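Local coordinates for hypothetical protein ST1066 (Sulfolobus tokodaii, PDB 2PJZ) that probably binds and hydrolyses ATP as the nucleotide-binding subunit of an ABC transporter, putatively one for cobalt, at residues I9-S12 with R18-L21; G58-F61 with E66-K69; Y170-G175 with K192-Y197; R203-I208 with V229-D234. One frame throughout, in Å; residues are numbered along the deposited sequence. Where two conformers were deposited one is given.

Contacts 1 and 2 both belong to the antiparallel sheet of the ABC ATPase domain, where strands 2-11 and 59-62 are neighbours. Their centres lie 19 Å apart, and their nearest atoms are about 6 Å apart. Contact 1 borders the probable P-loop through Leu11. Contact 3 lies 28 Å from contact 1, centre to centre, on the opposite side of the chain's centre. Contacts 3 and 4 touch, although their centres are 21 Å apart. Strands 195-200 and 203-209 pair there, with a probable hydrogen bond of 2.8 Å between Ala196 N and Ile208 O. Contact 4 then joins this mixed sheet to the C-terminal antiparallel sheet.

Contact 1 of 4, residues I9-S12 with R18-L21; sequences ITLS and RFSL. With SO4 (sulfate ion), chain F.
A classic beta bulge marks this hairpin of strands 2-11 and 17-28, with Leu11 and Ser12 both facing Phe19. Phe19 O accepts from two backbone amides, Leu11 N at 2.8 Å and Ser12 N at 3.1 Å. Phe19 N returns a bond to Ser12 O, and Ile9 and Leu21 form an antiparallel hydrogen-bonded pair. Thr10 and Ser20 form the non-hydrogen-bonded pair between them, with CA atoms 4.1 Å apart.

Leu11 and Phe19 lie side by side and point the same way. The methyl Leu11 CD1 meets the ring edge at Phe19 CE2, 3.8 Å away. The same methyl reaches Leu21 CG at 3.9 Å, so it bridges two residues of the other strand. Thr10 and Arg18 cross at about a right angle, with Thr10 OG1 3.4 Å from Arg18 CD. Thr10 OG1 lies beside its own backbone N (chi1 -64°), which turns it to a sulfate ion; its bond to sulfate O1 is weak. Arg18 NE is 3.5 Å from the same sulfate oxygen, while Arg18 NH1 is bonded to Gly15 O. Ser57 OG also bonds this sulfate, which probably comes from the crystallisation liquor.

Ile9 and Leu11 pack on helix 43-50, both touching Thr45. Leu11 also touches the probable Walker A loop, and Phe19 lies against Asn202 between strands 195-200 and 203-209.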
loop_
_atom_site.group_PDB
_atom_site.type_symbol
_atom_site.label_atom_id
_atom_site.label_comp_id
_atom_site.label_asym_id
_atom_site.label_seq_id
_atom_site.Cartn_x
_atom_site.Cartn_y
_atom_site.Cartn_z
ATOM N N ILE A 9 12.649 -9.436 6.087
ATOM C CA ILE A 9 12.562 -9.988 4.746
ATOM C C ILE A 9 13.781 -9.572 3.957
ATOM O O ILE A 9 14.238 -8.439 4.073
ATOM C CB ILE A 9 11.298 -9.538 3.965
ATOM C CG1 ILE A 9 10.085 -9.325 4.887
ATOM C CG2 ILE A 9 11.016 -10.549 2.855
ATOM C CD1 ILE A 9 8.881 -8.717 4.217
ATOM N N THR A 10 14.318 -10.498 3.172
ATOM C CA THR A 10 15.491 -10.182 2.341
ATOM C C THR A 10 15.062 -9.438 1.103
ATOM O O THR A 10 14.167 -9.895 0.364
ATOM C CB THR A 10 16.227 -11.447 1.957
ATOM O OG1 THR A 10 16.724 -12.056 3.159
ATOM C CG2 THR A 10 17.393 -11.164 0.977
ATOM N N LEU A 11 15.684 -8.289 0.871
ATOM C CA LEU A 11 15.351 -7.511 -0.323
ATOM C C LEU A 11 16.282 -7.777 -1.469
ATOM O O LEU A 11 15.868 -7.677 -2.625
ATOM C CB LEU A 11 15.390 -5.998 0.004
ATOM C CG LEU A 11 14.448 -5.519 1.113
ATOM C CD1 LEU A 11 14.477 -3.967 1.223
ATOM C CD2 LEU A 11 13.003 -6.025 0.812
ATOM N N SER A 12 17.555 -8.008 -1.180
ATOM C CA SER A 12 18.483 -8.351 -2.248
ATOM C C SER A 12 19.645 -9.204 -1.785
ATOM O O SER A 12 20.019 -9.173 -0.614
ATOM C CB SER A 12 18.985 -7.093 -2.971
ATOM O OG SER A 12 19.419 -6.133 -2.068
ATOM N N ARG A 18 23.602 -10.035 2.198
ATOM C CA ARG A 18 22.278 -9.720 1.698
ATOM C C ARG A 18 21.897 -8.385 2.275
ATOM O O ARG A 18 22.498 -7.951 3.255
ATOM C CB ARG A 18 21.279 -10.817 2.087
ATOM C CG ARG A 18 20.854 -10.828 3.556
ATOM C CD ARG A 18 20.013 -12.086 3.900
ATOM N NE ARG A 18 19.587 -12.055 5.303
ATOM C CZ ARG A 18 20.360 -12.395 6.329
ATOM N NH1 ARG A 18 21.610 -12.826 6.128
ATOM N NH2 ARG A 18 19.875 -12.329 7.548
ATOM N N PHE A 19 20.900 -7.738 1.674
ATOM C CA PHE A 19 20.310 -6.575 2.309
ATOM C C PHE A 19 18.871 -6.928 2.681
ATOM O O PHE A 19 18.143 -7.434 1.837
ATOM C CB PHE A 19 20.258 -5.374 1.381
ATOM C CG PHE A 19 19.705 -4.191 2.057
ATOM C CD1 PHE A 19 20.467 -3.517 3.007
ATOM C CD2 PHE A 19 18.386 -3.812 1.845
ATOM C CE1 PHE A 19 19.918 -2.433 3.703
ATOM C CE2 PHE A 19 17.841 -2.731 2.524
ATOM C CZ PHE A 19 18.597 -2.051 3.454
ATOM N N SER A 20 18.479 -6.630 3.922
ATOM C CA SER A 20 17.143 -7.011 4.376
ATOM C C SER A 20 16.489 -5.911 5.205
ATOM O O SER A 20 17.155 -5.003 5.683
ATOM C CB SER A 20 17.203 -8.306 5.192
ATOM O OG SER A 20 18.152 -8.198 6.233
ATOM N N LEU A 21 15.170 -5.999 5.328
ATOM C CA LEU A 21 14.410 -5.290 6.345
ATOM C C LEU A 21 14.452 -6.182 7.578
ATOM O O LEU A 21 14.334 -7.420 7.472
ATOM C CB LEU A 21 12.954 -5.156 5.906
ATOM C CG LEU A 21 12.670 -4.273 4.699
ATOM C CD1 LEU A 21 11.195 -4.272 4.352
ATOM C CD2 LEU A 21 13.089 -2.876 5.078
HETATM S S SO4 F . 15.426 -12.735 7.323
HETATM O O1 SO4 F . 16.305 -11.778 6.513
HETATM O O2 SO4 F . 15.880 -14.178 7.553
HETATM O O3 SO4 F . 15.228 -12.165 8.670
HETATM O O4 SO4 F . 14.116 -12.743 6.642
#

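Contact 2 of 4, residues G58-F61 with E66-K69; sequences GNIF and EVRK. With SO4 (sulfate ion), chain B.
Glu66 packs tightly against Ile60 and Phe61, where the short strand 65-66 pairs with strand 59-62. Its CG sits over one face of the Phe61 ring, offset toward the rim, in a CH-pi contact 4.0 Å from the centroid. The chain bends at chi2 (-80°), which brings the carboxylate back to the strand. Glu66 OE1 then takes Ile60 N on its anti lone pair at 2.9 Å, in a nearly straight bond (173°). OE1 also bonds Tyr56 OH and meets Arg68 NH1 in a salt bridge of 3.2 Å. Glu66 OE2 accepts Arg68 N from above the carboxylate plane. Next to this, Val67 N bonds Ile60 O at 2.7 Å, and Val67 CG2 lies 3.6 Å from Ile60 CG2. Arg68, though exposed, is firmly held too: it grips Gly58 O end-on with NH1 and NH2, the oxygen lying in the guanidinium plane.

With an alanine at the place of Glu66, Ile60 N is likely to lose its acceptor and the Arg68 guanidinium its charged mate.

The solvent side is looser. There Lys69 NZ holds a sulfate oxygen, O2, at 2.7 Å.

Tyr56 makes a cation-pi contact with Arg68. Strand 59-62 pairs on its other edge with strand 2-11, where Ile60 packs on Leu4 and Val7 and Phe61 touches Gln3.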
loop_
_atom_site.group_PDB
_atom_site.type_symbol
_atom_site.label_atom_id
_atom_site.label_comp_id
_atom_site.label_asym_id
_atom_site.label_seq_id
_atom_site.Cartn_x
_atom_site.Cartn_y
_atom_site.Cartn_z
ATOM N N GLY A 58 10.073 -13.923 11.554
ATOM C CA GLY A 58 9.071 -13.364 12.483
ATOM C C GLY A 58 7.671 -13.859 12.119
ATOM O O GLY A 58 7.502 -14.893 11.439
ATOM N N ASN A 59 6.659 -13.118 12.551
ATOM C CA ASN A 59 5.273 -13.586 12.462
ATOM C C ASN A 59 4.379 -12.484 12.006
ATOM O O ASN A 59 4.611 -11.317 12.315
ATOM C CB ASN A 59 4.837 -14.122 13.837
ATOM C CG ASN A 59 5.560 -15.423 14.173
ATOM O OD1 ASN A 59 6.535 -15.433 14.958
ATOM N ND2 ASN A 59 5.228 -16.458 13.452
ATOM N N ILE A 60 3.368 -12.840 11.212
ATOM C CA ILE A 60 2.356 -11.889 10.746
ATOM C C ILE A 60 1.014 -12.539 11.041
ATOM O O ILE A 60 0.749 -13.676 10.583
ATOM C CB ILE A 60 2.462 -11.608 9.194
ATOM C CG1 ILE A 60 3.871 -11.027 8.847
ATOM C CG2 ILE A 60 1.312 -10.650 8.718
ATOM C CD1 ILE A 60 4.231 -10.925 7.337
ATOM N N PHE A 61 0.155 -11.819 11.775
ATOM C CA PHE A 61 -1.173 -12.348 12.142
ATOM C C PHE A 61 -2.287 -11.521 11.535
ATOM O O PHE A 61 -2.270 -10.290 11.665
ATOM C CB PHE A 61 -1.368 -12.379 13.681
ATOM C CG PHE A 61 -0.344 -13.237 14.409
ATOM C CD1 PHE A 61 -0.589 -14.600 14.667
ATOM C CD2 PHE A 61 0.855 -12.692 14.787
ATOM C CE1 PHE A 61 0.368 -15.399 15.351
ATOM C CE2 PHE A 61 1.818 -13.459 15.496
ATOM C CZ PHE A 61 1.579 -14.836 15.741
ATOM N N GLU A 66 -1.818 -16.684 12.016
ATOM C CA GLU A 66 -0.496 -16.461 11.446
ATOM C C GLU A 66 -0.528 -16.774 9.942
ATOM O O GLU A 66 -1.213 -17.715 9.480
ATOM C CB GLU A 66 0.596 -17.254 12.201
ATOM C CG GLU A 66 1.960 -16.506 12.267
ATOM C CD GLU A 66 2.757 -16.627 10.997
ATOM O OE1 GLU A 66 3.323 -15.615 10.560
ATOM O OE2 GLU A 66 2.781 -17.749 10.407
ATOM N N VAL A 67 0.157 -15.954 9.164
ATOM C CA VAL A 67 0.030 -16.035 7.715
ATOM C C VAL A 67 0.413 -17.411 7.161
ATOM O O VAL A 67 -0.175 -17.877 6.176
ATOM C CB VAL A 67 0.769 -14.858 7.033
ATOM C CG1 VAL A 67 1.103 -15.188 5.532
ATOM C CG2 VAL A 67 -0.091 -13.600 7.141
ATOM N N ARG A 68 1.346 -18.100 7.805
ATOM C CA ARG A 68 1.687 -19.479 7.369
ATOM C C ARG A 68 0.532 -20.468 7.498
ATOM O O ARG A 68 0.580 -21.548 6.931
ATOM C CB ARG A 68 2.878 -20.004 8.175
ATOM C CG ARG A 68 4.130 -19.184 7.885
ATOM C CD ARG A 68 5.250 -19.538 8.868
ATOM N NE ARG A 68 6.424 -18.669 8.625
ATOM C CZ ARG A 68 6.768 -17.653 9.418
ATOM N NH1 ARG A 68 6.009 -17.352 10.491
ATOM N NH2 ARG A 68 7.842 -16.915 9.128
ATOM N N LYS A 69 -0.477 -20.096 8.287
ATOM C CA LYS A 69 -1.632 -20.934 8.567
ATOM C C LYS A 69 -2.813 -20.524 7.686
ATOM O O LYS A 69 -3.936 -20.986 7.922
ATOM C CB LYS A 69 -2.000 -20.818 10.065
ATOM C CG LYS A 69 -0.888 -21.361 11.006
ATOM C CD LYS A 69 -1.294 -21.273 12.506
ATOM C CE LYS A 69 -0.159 -21.899 13.350
ATOM N NZ LYS A 69 -0.479 -22.007 14.800
HETATM S S SO4 B . -0.398 -19.429 17.024
HETATM O O1 SO4 B . 0.894 -18.957 17.530
HETATM O O2 SO4 B . -0.386 -19.361 15.534
HETATM O O3 SO4 B . -0.695 -20.804 17.446
HETATM O O4 SO4 B . -1.429 -18.586 17.560
#

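Contact 3 of 4, residues Y170-G175 with K192-Y197; sequences YIKEYG and KEYKAY
The backbones stay well apart here, with the closest CA atoms, those of Lys172 and Tyr194, separated by 9.9 Å. The contact is plain side-chain packing. It joins the C-terminal end of helix 161-173, where Tyr174 leaves helical geometry, to the loop that leads into strand 195-200 of the mixed sheet of the ABC ATPase domain.

Lys172 carries the whole contact on the helix side. Its aliphatic part rests on the phenol oxygen of Tyr194, with Lys172 CG 3.3 Å and Lys172 CB 3.5 Å from Tyr194 OH. The lysine chain bends at chi3 (79°), and its far end then lies by the Glu193 carboxylate. Lys172 CE is 3.3 Å from Glu193 OE1. Lys172 NZ is farther from that oxygen, at 3.7 Å, so the salt bridge is long. The stronger polar partner of NZ is the backbone oxygen of Leu190, a bond that probably fixes the ammonium beside the loop. Glu193 doubles back at chi2 (-82°), which sets its CD at the edge of the Tyr194 ring. Tyr194 OH is itself hydrogen-bonded to Lys32 NZ, so this largely buried phenol has a polar mate.

Tyr191 meets the Tyr194 ring edge-to-face and also touches Lys172. Behind the loop, strand 195-200 lies between strands 32-36 and 203-209. On the other side, Tyr170 of the helix packs on helix 105-114.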
loop_
_atom_site.group_PDB
_atom_site.type_symbol
_atom_site.label_atom_id
_atom_site.label_comp_id
_atom_site.label_asym_id
_atom_site.label_seq_id
_atom_site.Cartn_x
_atom_site.Cartn_y
_atom_site.Cartn_z
ATOM N N TYR A 170 -13.527 4.498 -4.429
ATOM C CA TYR A 170 -13.805 3.086 -4.083
ATOM C C TYR A 170 -12.897 2.546 -2.971
ATOM O O TYR A 170 -13.327 1.745 -2.138
ATOM C CB TYR A 170 -13.700 2.214 -5.327
ATOM C CG TYR A 170 -14.878 2.372 -6.255
ATOM C CD1 TYR A 170 -16.164 2.052 -5.830
ATOM C CD2 TYR A 170 -14.700 2.816 -7.564
ATOM C CE1 TYR A 170 -17.252 2.190 -6.679
ATOM C CE2 TYR A 170 -15.785 2.961 -8.424
ATOM C CZ TYR A 170 -17.048 2.650 -7.974
ATOM O OH TYR A 170 -18.110 2.786 -8.841
ATOM N N ILE A 171 -11.636 2.960 -3.007
ATOM C CA ILE A 171 -10.654 2.605 -1.973
ATOM C C ILE A 171 -11.165 3.095 -0.624
ATOM O O ILE A 171 -11.061 2.400 0.382
ATOM C CB ILE A 171 -9.232 3.187 -2.334
ATOM C CG1 ILE A 171 -8.649 2.404 -3.514
ATOM C CG2 ILE A 171 -8.274 3.189 -1.110
ATOM C CD1 ILE A 171 -7.378 2.985 -4.138
ATOM N N LYS A 172 -11.746 4.289 -0.598
ATOM C CA LYS A 172 -12.215 4.859 0.656
ATOM C C LYS A 172 -13.508 4.213 1.150
ATOM O O LYS A 172 -13.722 4.086 2.366
ATOM C CB LYS A 172 -12.267 6.389 0.570
ATOM C CG LYS A 172 -10.842 6.990 0.326
ATOM C CD LYS A 172 -10.876 8.463 -0.159
ATOM C CE LYS A 172 -11.115 9.451 0.963
ATOM N NZ LYS A 172 -10.981 10.850 0.401
ATOM N N GLU A 173 -14.336 3.759 0.207
ATOM C CA GLU A 173 -15.634 3.161 0.533
ATOM C C GLU A 173 -15.549 1.688 0.929
ATOM O O GLU A 173 -16.283 1.243 1.825
ATOM C CB GLU A 173 -16.613 3.336 -0.626
ATOM C CG GLU A 173 -17.920 2.557 -0.431
ATOM C CD GLU A 173 -18.959 2.877 -1.468
ATOM O OE1 GLU A 173 -18.573 3.404 -2.548
ATOM O OE2 GLU A 173 -20.163 2.594 -1.198
ATOM N N TYR A 174 -14.650 0.945 0.286
ATOM C CA TYR A 174 -14.534 -0.495 0.508
ATOM C C TYR A 174 -13.233 -0.900 1.242
ATOM O O TYR A 174 -12.241 -0.139 1.273
ATOM C CB TYR A 174 -14.706 -1.235 -0.827
ATOM C CG TYR A 174 -16.085 -1.038 -1.417
ATOM C CD1 TYR A 174 -17.176 -1.741 -0.911
ATOM C CD2 TYR A 174 -16.310 -0.117 -2.447
ATOM C CE1 TYR A 174 -18.455 -1.557 -1.427
ATOM C CE2 TYR A 174 -17.606 0.077 -2.982
ATOM C CZ TYR A 174 -18.665 -0.650 -2.459
ATOM O OH TYR A 174 -19.950 -0.496 -2.952
ATOM N N GLY A 175 -13.248 -2.074 1.869
ATOM C CA GLY A 175 -12.140 -2.511 2.750
ATOM C C GLY A 175 -11.836 -1.570 3.922
ATOM O O GLY A 175 -10.888 -0.808 3.872
ATOM N N LYS A 192 -6.362 12.659 3.750
ATOM C CA LYS A 192 -6.083 13.454 4.955
ATOM C C LYS A 192 -6.561 12.795 6.225
ATOM O O LYS A 192 -5.917 12.934 7.282
ATOM C CB LYS A 192 -6.725 14.855 4.852
ATOM C CG LYS A 192 -6.297 15.632 3.642
ATOM C CD LYS A 192 -7.091 16.954 3.481
ATOM C CE LYS A 192 -6.386 17.845 2.461
ATOM N NZ LYS A 192 -6.976 19.232 2.445
ATOM N N GLU A 193 -7.662 12.058 6.139
ATOM C CA GLU A 193 -8.221 11.434 7.345
ATOM C C GLU A 193 -7.492 10.137 7.741
ATOM O O GLU A 193 -7.841 9.487 8.746
ATOM C CB GLU A 193 -9.749 11.235 7.200
ATOM C CG GLU A 193 -10.219 10.205 6.151
ATOM C CD GLU A 193 -10.287 10.683 4.683
ATOM O OE1 GLU A 193 -11.356 10.427 4.057
ATOM O OE2 GLU A 193 -9.298 11.243 4.139
ATOM N N TYR A 194 -6.454 9.790 6.982
ATOM C CA TYR A 194 -5.745 8.499 7.171
ATOM C C TYR A 194 -4.459 8.687 7.916
ATOM O O TYR A 194 -3.955 9.802 7.973
ATOM C CB TYR A 194 -5.467 7.843 5.821
ATOM C CG TYR A 194 -6.708 7.323 5.188
ATOM C CD1 TYR A 194 -6.803 6.009 4.748
ATOM C CD2 TYR A 194 -7.807 8.159 5.014
ATOM C CE1 TYR A 194 -8.003 5.544 4.160
ATOM C CE2 TYR A 194 -8.974 7.710 4.465
ATOM C CZ TYR A 194 -9.082 6.418 4.042
ATOM O OH TYR A 194 -10.287 6.050 3.490
ATOM N N LYS A 195 -3.946 7.615 8.530
ATOM C CA LYS A 195 -2.646 7.642 9.171
ATOM C C LYS A 195 -1.611 7.098 8.181
ATOM O O LYS A 195 -1.926 6.199 7.374
ATOM C CB LYS A 195 -2.613 6.761 10.425
ATOM C CG LYS A 195 -3.503 7.238 11.587
ATOM C CD LYS A 195 -3.265 6.328 12.783
ATOM C CE LYS A 195 -4.366 6.488 13.824
ATOM N NZ LYS A 195 -4.528 5.160 14.487
ATOM N N ALA A 196 -0.409 7.659 8.270
ATOM C CA ALA A 196 0.767 7.222 7.511
ATOM C C ALA A 196 1.962 6.772 8.363
ATOM O O ALA A 196 2.236 7.270 9.474
ATOM C CB ALA A 196 1.230 8.351 6.512
ATOM N N TYR A 197 2.719 5.840 7.788
ATOM C CA TYR A 197 4.017 5.445 8.287
ATOM C C TYR A 197 5.023 5.639 7.149
ATOM O O TYR A 197 4.660 5.559 5.995
ATOM C CB TYR A 197 4.009 3.960 8.638
ATOM C CG TYR A 197 3.133 3.636 9.819
ATOM C CD1 TYR A 197 3.699 3.462 11.076
ATOM C CD2 TYR A 197 1.750 3.514 9.673
ATOM C CE1 TYR A 197 2.911 3.164 12.200
ATOM C CE2 TYR A 197 0.934 3.218 10.786
ATOM C CZ TYR A 197 1.548 3.041 12.043
ATOM O OH TYR A 197 0.802 2.772 13.167
#

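Contact 4 of 4, residues R203-I208 with V229-D234; sequences RLQGPI and VLDIMD
The flat amide of Gln205 meets the backbone of Asp231 in its own plane. Asp231 O lies only 3° out of the amide plane, 2.9 Å from Gln205 NE2. Asp231 N gives the return bond to Gln205 OE1 at 3.0 Å, in the plane of that carbonyl and on a lone pair. The side-chain amide thus pairs with both backbone groups of one residue, much as a neighbouring strand would. One side chain so ties two sheets together: the mixed sheet of the ABC ATPase fold and the C-terminal antiparallel sheet. Gln205 sits on strand 203-209, at an edge of the first. Asp231 sits on strand 228-232, at an edge of the second. The two strands run nearly antiparallel (170°), but their axes are 7.5 Å apart, too far for direct backbone pairing.

The glutamine chain is extended beyond CG (chi2 -168°), and this lets the amide span the gap. Near its root, Gln205 CB touches the methyl Leu230 CD2 at 3.7 Å. Leu230 also packs on Phe198 of strand 195-200. Gln205 NE2 has a second acceptor in Val200 O, so both ends of the buried amide are satisfied. A leucine in place of Gln205 would probably leave Asp231 N and O without these mates and weaken the tie between the sheets.

The Asp231 carboxylate turns to Lys236 in a salt bridge, and a water, weakly held at both ends, links Arg203 NE to Asp231 O. A second water joins the strands more firmly, donating to Gln205 OE1 at 3.1 Å and to Val229 O at 3.0 Å.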
loop_
_atom_site.group_PDB
_atom_site.type_symbol
_atom_site.label_atom_id
_atom_site.label_comp_id
_atom_site.label_asym_id
_atom_site.label_seq_id
_atom_site.Cartn_x
_atom_site.Cartn_y
_atom_site.Cartn_z
ATOM N N ARG A 203 13.456 1.013 8.973
ATOM C CA ARG A 203 12.398 0.907 10.000
ATOM C C ARG A 203 11.028 1.373 9.477
ATOM O O ARG A 203 10.958 2.152 8.539
ATOM C CB ARG A 203 12.731 1.819 11.195
ATOM C CG ARG A 203 13.944 1.433 12.057
ATOM C CD ARG A 203 14.623 2.699 12.643
ATOM N NE ARG A 203 16.014 2.430 13.022
ATOM C CZ ARG A 203 16.409 2.050 14.239
ATOM N NH1 ARG A 203 15.527 1.908 15.225
ATOM N NH2 ARG A 203 17.698 1.810 14.471
ATOM N N LEU A 204 9.947 0.912 10.091
ATOM C CA LEU A 204 8.629 1.478 9.825
ATOM C C LEU A 204 8.351 2.541 10.884
ATOM O O LEU A 204 8.185 2.199 12.063
ATOM C CB LEU A 204 7.574 0.401 9.912
ATOM C CG LEU A 204 6.276 0.415 9.131
ATOM C CD1 LEU A 204 6.399 0.840 7.651
ATOM C CD2 LEU A 204 5.699 -1.023 9.196
ATOM N N GLN A 205 8.268 3.811 10.480
ATOM C CA GLN A 205 8.192 4.902 11.472
ATOM C C GLN A 205 6.912 5.732 11.382
ATOM O O GLN A 205 6.489 6.116 10.299
ATOM C CB GLN A 205 9.457 5.766 11.402
ATOM C CG GLN A 205 10.749 4.953 11.211
ATOM C CD GLN A 205 12.008 5.777 11.423
ATOM O OE1 GLN A 205 12.035 6.663 12.282
ATOM N NE2 GLN A 205 13.045 5.509 10.638
ATOM N N GLY A 206 6.283 5.978 12.529
ATOM C CA GLY A 206 4.979 6.626 12.550
ATOM C C GLY A 206 4.211 6.100 13.748
ATOM O O GLY A 206 4.813 5.486 14.616
ATOM N N PRO A 207 2.891 6.312 13.790
ATOM C CA PRO A 207 2.061 6.892 12.746
ATOM C C PRO A 207 2.077 8.442 12.741
ATOM O O PRO A 207 2.493 9.048 13.717
ATOM C CB PRO A 207 0.666 6.376 13.097
ATOM C CG PRO A 207 0.686 6.300 14.587
ATOM C CD PRO A 207 2.089 5.890 14.956
ATOM N N ILE A 208 1.662 9.038 11.636
ATOM C CA ILE A 208 1.394 10.487 11.596
ATOM C C ILE A 208 0.121 10.723 10.806
ATOM O O ILE A 208 -0.157 10.023 9.823
ATOM C CB ILE A 208 2.606 11.301 11.041
ATOM C CG1 ILE A 208 2.306 12.817 11.061
ATOM C CG2 ILE A 208 2.989 10.868 9.619
ATOM C CD1 ILE A 208 3.522 13.663 10.667
ATOM N N VAL A 229 9.446 12.287 14.608
ATOM C CA VAL A 229 10.889 12.328 14.385
ATOM C C VAL A 229 11.369 11.029 13.720
ATOM O O VAL A 229 11.180 9.951 14.263
ATOM C CB VAL A 229 11.690 12.580 15.682
ATOM C CG1 VAL A 229 13.196 12.669 15.378
ATOM C CG2 VAL A 229 11.197 13.902 16.380
ATOM N N LEU A 230 11.966 11.155 12.541
ATOM C CA LEU A 230 12.510 10.002 11.812
ATOM C C LEU A 230 13.986 9.809 12.096
ATOM O O LEU A 230 14.757 10.747 11.982
ATOM C CB LEU A 230 12.350 10.200 10.304
ATOM C CG LEU A 230 10.948 10.418 9.740
ATOM C CD1 LEU A 230 11.063 10.772 8.287
ATOM C CD2 LEU A 230 10.090 9.161 9.953
ATOM N N ASP A 231 14.370 8.584 12.443
ATOM C CA ASP A 231 15.783 8.175 12.539
ATOM C C ASP A 231 16.294 7.614 11.198
ATOM O O ASP A 231 15.715 6.650 10.681
ATOM C CB ASP A 231 15.907 7.134 13.653
ATOM C CG ASP A 231 15.280 7.601 14.960
ATOM O OD1 ASP A 231 15.589 8.729 15.408
ATOM O OD2 ASP A 231 14.478 6.865 15.559
ATOM N N ILE A 232 17.341 8.232 10.627
ATOM C CA ILE A 232 17.869 7.914 9.274
ATOM C C ILE A 232 19.418 7.967 9.167
ATOM O O ILE A 232 20.019 9.001 9.485
ATOM C CB ILE A 232 17.297 8.865 8.216
ATOM C CG1 ILE A 232 15.766 8.808 8.202
ATOM C CG2 ILE A 232 17.863 8.542 6.830
ATOM C CD1 ILE A 232 15.128 9.858 7.360
ATOM N N MET A 233 20.031 6.893 8.633
ATOM C CA MET A 233 21.470 6.534 8.847
ATOM C C MET A 233 21.832 6.746 10.319
ATOM O O MET A 233 21.603 5.857 11.138
ATOM C CB MET A 233 22.481 7.096 7.787
ATOM C CG MET A 233 21.810 7.910 6.659
ATOM S SD MET A 233 22.179 7.724 4.829
ATOM N N ASP A 234 22.290 7.937 10.680
ATOM C CA ASP A 234 22.448 8.244 12.099
ATOM C C ASP A 234 21.639 9.456 12.554
ATOM O O ASP A 234 21.271 9.557 13.725
ATOM C CB ASP A 234 23.925 8.405 12.456
ATOM C CG ASP A 234 24.551 7.097 12.893
ATOM O OD1 ASP A 234 23.787 6.163 13.259
ATOM O OD2 ASP A 234 25.801 6.996 12.879
HETATM O O HOH W 1 17.591 4.259 11.229
HETATM O O HOH W 2 10.104 7.120 14.602
#